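PDB 5MQO: Non-reducing end beta-L-arabinofuranosidase from Bacteroides thetaiotaomicron, which probably hydrolyses glycosidic bonds in plant pectin, as a family GH127 glycoside hydrolase linked to aceric acidase activity. Local coordinates for residues L25-A37 with G306-Q318. Residues are numbered along the deposited sequence; the frame is centred on the assembly and turned at random.
Sequences LTDMSQSRYAKMA and GVADVYAETGEQQ
Tyr33 lays one face of its ring over Gly315, whose CA sits 3.3 Å from the ring centroid and 10° off the ring normal. This is a CH-pi contact. Gly315 has positive phi, and a CB there would run into the ring. Two carbonyls in the last turn of helix 297-314 accept hydrogen bonds from the loop. Tyr33 N donates to Ala312 O at 3.1 Å. Arg32 bends at chi2 (129°) and brings NH1 to Glu313 O, 3.3 Å away, from above the carbonyl plane. Ser31 OG donates to Glu313 OE2 on its syn side, at 2.5 Å. Glu313 reaches back to the loop because its chain turns at chi2 (-55°), and Arg253 forms a salt bridge to the same oxygen. An alanine in place of Glu313 would probably leave the Ser31 hydroxyl without this acceptor and Arg253 without one of its carboxylate partners. Nearer the start of the loop, Met28 CE packs on Ala312 CB at 3.4 Å. Asp309, one turn earlier in the helix than Ala312, forms salt bridges with Arg253 and Arg394. The N-terminal loop thus covers the C-terminal end of helix 297-314 and touches helices 243-255 and 382-399 through Thr26 and Met28, before it enters strand 37-38, at the edge of a mixed sheet.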
loop_
_atom_site.group_PDB
_atom_site.type_symbol
_atom_site.label_atom_id
_atom_site.label_comp_id
_atom_site.label_asym_id
_atom_site.label_seq_id
_atom_site.Cartn_x
_atom_site.Cartn_y
_atom_site.Cartn_z
ATOM N N LEU A 25 2.968 -14.502 -3.523
ATOM C CA LEU A 25 1.734 -13.714 -3.746
ATOM C C LEU A 25 1.684 -13.148 -5.149
ATOM O O LEU A 25 0.624 -13.185 -5.797
ATOM C CB LEU A 25 1.646 -12.547 -2.754
ATOM C CG LEU A 25 0.438 -11.598 -2.742
ATOM C CD1 LEU A 25 -0.858 -12.372 -2.535
ATOM C CD2 LEU A 25 0.621 -10.575 -1.630
ATOM N N THR A 26 2.816 -12.606 -5.604
ATOM C CA THR A 26 3.054 -12.417 -7.038
ATOM C C THR A 26 4.395 -12.977 -7.509
ATOM O O THR A 26 5.465 -12.632 -7.005
ATOM C CB THR A 26 2.884 -10.949 -7.506
ATOM O OG1 THR A 26 3.518 -10.059 -6.588
ATOM C CG2 THR A 26 1.401 -10.615 -7.567
ATOM N N ASP A 27 4.306 -13.774 -8.559
ATOM C CA ASP A 27 5.380 -14.590 -8.988
ATOM C C ASP A 27 6.003 -14.137 -10.305
ATOM O O ASP A 27 5.664 -14.664 -11.364
ATOM C CB ASP A 27 4.820 -15.986 -9.118
ATOM C CG ASP A 27 5.864 -16.992 -9.399
ATOM O OD1 ASP A 27 7.050 -16.695 -9.150
ATOM O OD2 ASP A 27 5.474 -18.085 -9.862
ATOM N N MET A 28 6.958 -13.208 -10.230
ATOM C CA MET A 28 7.778 -12.806 -11.387
ATOM C C MET A 28 9.020 -13.723 -11.586
ATOM O O MET A 28 9.971 -13.378 -12.278
ATOM C CB MET A 28 8.189 -11.333 -11.248
ATOM C CG MET A 28 6.987 -10.412 -11.226
ATOM S SD MET A 28 7.182 -8.620 -11.232
ATOM C CE MET A 28 8.488 -8.437 -12.397
ATOM N N SER A 29 8.986 -14.921 -11.017
ATOM C CA SER A 29 10.138 -15.804 -11.017
ATOM C C SER A 29 10.550 -16.297 -12.415
ATOM O O SER A 29 11.719 -16.528 -12.638
ATOM C CB SER A 29 9.860 -16.974 -10.087
ATOM O OG SER A 29 8.779 -17.744 -10.590
ATOM N N GLN A 30 9.591 -16.429 -13.337
ATOM C CA GLN A 30 9.841 -16.762 -14.761
ATOM C C GLN A 30 9.779 -15.553 -15.691
ATOM O O GLN A 30 9.878 -15.715 -16.903
ATOM C CB GLN A 30 8.792 -17.755 -15.299
ATOM C CG GLN A 30 8.489 -18.956 -14.423
ATOM C CD GLN A 30 9.618 -19.968 -14.417
ATOM O OE1 GLN A 30 9.882 -20.600 -15.433
ATOM N NE2 GLN A 30 10.293 -20.126 -13.268
ATOM N N SER A 31 9.583 -14.358 -15.157
ATOM C CA SER A 31 9.303 -13.211 -16.012
ATOM C C SER A 31 10.598 -12.723 -16.659
ATOM O O SER A 31 11.559 -12.507 -15.961
ATOM C CB SER A 31 8.620 -12.112 -15.200
ATOM O OG SER A 31 7.380 -12.590 -14.714
ATOM N N ARG A 32 10.624 -12.559 -17.978
ATOM C CA ARG A 32 11.889 -12.394 -18.711
ATOM C C ARG A 32 12.625 -11.105 -18.404
ATOM O O ARG A 32 13.832 -11.067 -18.528
ATOM C CB ARG A 32 11.659 -12.445 -20.218
ATOM C CG ARG A 32 10.924 -13.689 -20.725
ATOM C CD ARG A 32 9.742 -13.310 -21.619
ATOM N NE ARG A 32 9.103 -14.452 -22.292
ATOM C CZ ARG A 32 8.058 -14.375 -23.134
ATOM N NH1 ARG A 32 7.490 -13.199 -23.449
ATOM N NH2 ARG A 32 7.574 -15.500 -23.668
ATOM N N TYR A 33 11.897 -10.050 -18.022
ATOM C CA TYR A 33 12.484 -8.735 -17.745
ATOM C C TYR A 33 12.207 -8.310 -16.308
ATOM O O TYR A 33 12.120 -7.126 -15.996
ATOM C CB TYR A 33 11.924 -7.699 -18.724
ATOM C CG TYR A 33 12.003 -8.124 -20.166
ATOM C CD1 TYR A 33 10.981 -8.891 -20.751
ATOM C CD2 TYR A 33 13.111 -7.781 -20.957
ATOM C CE1 TYR A 33 11.062 -9.301 -22.081
ATOM C CE2 TYR A 33 13.195 -8.183 -22.291
ATOM C CZ TYR A 33 12.173 -8.946 -22.836
ATOM O OH TYR A 33 12.266 -9.332 -24.126
ATOM N N ALA A 34 12.062 -9.277 -15.421
ATOM C CA ALA A 34 12.024 -8.998 -14.014
ATOM C C ALA A 34 13.459 -9.103 -13.538
ATOM O O ALA A 34 14.287 -9.721 -14.214
ATOM C CB ALA A 34 11.161 -10.019 -13.307
ATOM N N LYS A 35 13.742 -8.493 -12.395
ATOM C CA LYS A 35 15.047 -8.578 -11.744
ATOM C C LYS A 35 14.996 -9.236 -10.376
ATOM O O LYS A 35 15.985 -9.820 -9.923
ATOM C CB LYS A 35 15.646 -7.179 -11.632
ATOM C CG LYS A 35 15.588 -6.448 -12.965
ATOM C CD LYS A 35 16.769 -5.525 -13.221
ATOM C CE LYS A 35 17.213 -5.658 -14.677
ATOM N NZ LYS A 35 18.481 -4.918 -14.875
ATOM N N MET A 36 13.854 -9.097 -9.715
ATOM C CA MET A 36 13.563 -9.763 -8.462
ATOM C C MET A 36 12.208 -10.429 -8.520
ATOM O O MET A 36 11.366 -10.061 -9.334
ATOM C CB MET A 36 13.479 -8.754 -7.348
ATOM C CG MET A 36 14.686 -7.879 -7.177
ATOM S SD MET A 36 14.178 -6.605 -6.030
ATOM C CE MET A 36 15.734 -5.785 -5.709
ATOM N N ALA A 37 12.006 -11.388 -7.629
ATOM C CA ALA A 37 10.732 -12.053 -7.463
ATOM C C ALA A 37 10.398 -12.193 -5.968
ATOM O O ALA A 37 11.269 -11.991 -5.109
ATOM C CB ALA A 37 10.779 -13.394 -8.148
ATOM N N GLY A 306 -0.838 -2.871 -13.377
ATOM C CA GLY A 306 -1.118 -3.879 -14.396
ATOM C C GLY A 306 -0.178 -3.755 -15.570
ATOM O O GLY A 306 0.305 -4.761 -16.078
ATOM N N VAL A 307 0.102 -2.526 -15.991
ATOM C CA VAL A 307 1.031 -2.290 -17.094
ATOM C C VAL A 307 2.469 -2.733 -16.761
ATOM O O VAL A 307 3.170 -3.268 -17.618
ATOM C CB VAL A 307 0.967 -0.813 -17.548
ATOM C CG1 VAL A 307 2.099 -0.440 -18.507
ATOM C CG2 VAL A 307 -0.375 -0.552 -18.224
ATOM N N ALA A 308 2.891 -2.515 -15.517
ATOM C CA ALA A 308 4.194 -2.944 -15.053
ATOM C C ALA A 308 4.289 -4.438 -15.100
ATOM O O ALA A 308 5.310 -4.990 -15.491
ATOM C CB ALA A 308 4.448 -2.460 -13.655
ATOM N N ASP A 309 3.198 -5.086 -14.717
ATOM C CA ASP A 309 3.070 -6.537 -14.862
ATOM C C ASP A 309 3.183 -7.024 -16.319
ATOM O O ASP A 309 3.864 -8.016 -16.587
ATOM C CB ASP A 309 1.776 -7.032 -14.194
ATOM C CG ASP A 309 1.990 -7.440 -12.756
ATOM O OD1 ASP A 309 3.143 -7.766 -12.401
ATOM O OD2 ASP A 309 1.002 -7.463 -11.990
ATOM N N VAL A 310 2.570 -6.319 -17.265
ATOM C CA VAL A 310 2.764 -6.658 -18.686
ATOM C C VAL A 310 4.199 -6.400 -19.090
ATOM O O VAL A 310 4.804 -7.257 -19.751
ATOM C CB VAL A 310 1.787 -5.932 -19.626
ATOM C CG1 VAL A 310 2.184 -6.116 -21.105
ATOM C CG2 VAL A 310 0.370 -6.447 -19.356
ATOM N N TYR A 311 4.765 -5.269 -18.649
ATOM C CA TYR A 311 6.171 -4.973 -18.953
ATOM C C TYR A 311 7.101 -6.088 -18.464
ATOM O O TYR A 311 8.026 -6.469 -19.170
ATOM C CB TYR A 311 6.627 -3.616 -18.409
ATOM C CG TYR A 311 8.091 -3.455 -18.646
ATOM C CD1 TYR A 311 8.577 -3.069 -19.899
ATOM C CD2 TYR A 311 9.014 -3.812 -17.654
ATOM C CE1 TYR A 311 9.948 -2.983 -20.137
ATOM C CE2 TYR A 311 10.374 -3.729 -17.878
ATOM C CZ TYR A 311 10.834 -3.316 -19.103
ATOM O OH TYR A 311 12.181 -3.267 -19.249
ATOM N N ALA A 312 6.839 -6.620 -17.270
ATOM C CA ALA A 312 7.648 -7.715 -16.718
ATOM C C ALA A 312 7.795 -8.894 -17.675
ATOM O O ALA A 312 8.816 -9.572 -17.657
ATOM C CB ALA A 312 7.049 -8.213 -15.415
ATOM N N GLU A 313 6.747 -9.122 -18.469
ATOM C CA GLU A 313 6.672 -10.227 -19.403
ATOM C C GLU A 313 7.127 -9.850 -20.798
ATOM O O GLU A 313 7.790 -10.658 -21.422
ATOM C CB GLU A 313 5.229 -10.801 -19.460
ATOM C CG GLU A 313 4.584 -11.077 -18.097
ATOM C CD GLU A 313 5.415 -11.986 -17.188
ATOM O OE1 GLU A 313 6.163 -12.872 -17.715
ATOM O OE2 GLU A 313 5.304 -11.834 -15.935
ATOM N N THR A 314 6.774 -8.657 -21.292
ATOM C CA THR A 314 7.046 -8.264 -22.718
ATOM C C THR A 314 8.345 -7.479 -23.020
ATOM O O THR A 314 8.798 -7.440 -24.174
ATOM C CB THR A 314 5.871 -7.438 -23.333
ATOM O OG1 THR A 314 5.819 -6.118 -22.759
ATOM C CG2 THR A 314 4.520 -8.160 -23.149
ATOM N N GLY A 315 8.896 -6.806 -22.003
ATOM C CA GLY A 315 10.094 -5.979 -22.146
ATOM C C GLY A 315 9.970 -4.822 -23.105
ATOM O O GLY A 315 10.979 -4.324 -23.573
ATOM N N GLU A 316 8.742 -4.370 -23.382
ATOM C CA GLU A 316 8.496 -3.258 -24.313
ATOM C C GLU A 316 8.931 -1.964 -23.664
ATOM O O GLU A 316 8.267 -1.454 -22.793
ATOM C CB GLU A 316 7.013 -3.179 -24.704
ATOM C CG GLU A 316 6.716 -2.258 -25.911
ATOM C CD GLU A 316 5.229 -1.939 -26.062
ATOM O OE1 GLU A 316 4.452 -2.573 -25.300
ATOM O OE2 GLU A 316 4.844 -1.079 -26.909
ATOM N N GLN A 317 10.065 -1.438 -24.081
ATOM C CA GLN A 317 10.629 -0.276 -23.412
ATOM C C GLN A 317 9.675 0.912 -23.289
ATOM O O GLN A 317 9.689 1.594 -22.270
ATOM C CB GLN A 317 11.962 0.126 -24.059
ATOM C CG GLN A 317 13.083 -0.856 -23.695
ATOM C CD GLN A 317 14.431 -0.515 -24.334
ATOM O OE1 GLN A 317 14.602 -0.620 -25.564
ATOM N NE2 GLN A 317 15.407 -0.118 -23.496
ATOM N N GLN A 318 8.837 1.130 -24.304
ATOM C CA GLN A 318 7.961 2.311 -24.353
ATOM C C GLN A 318 7.087 2.359 -23.115
ATOM O O GLN A 318 7.003 3.378 -22.478
ATOM C CB GLN A 318 7.133 2.337 -25.644
ATOM C CG GLN A 318 6.056 3.420 -25.734
ATOM C CD GLN A 318 6.548 4.844 -25.495
ATOM O OE1 GLN A 318 7.608 5.248 -25.974
ATOM N NE2 GLN A 318 5.758 5.618 -24.768
#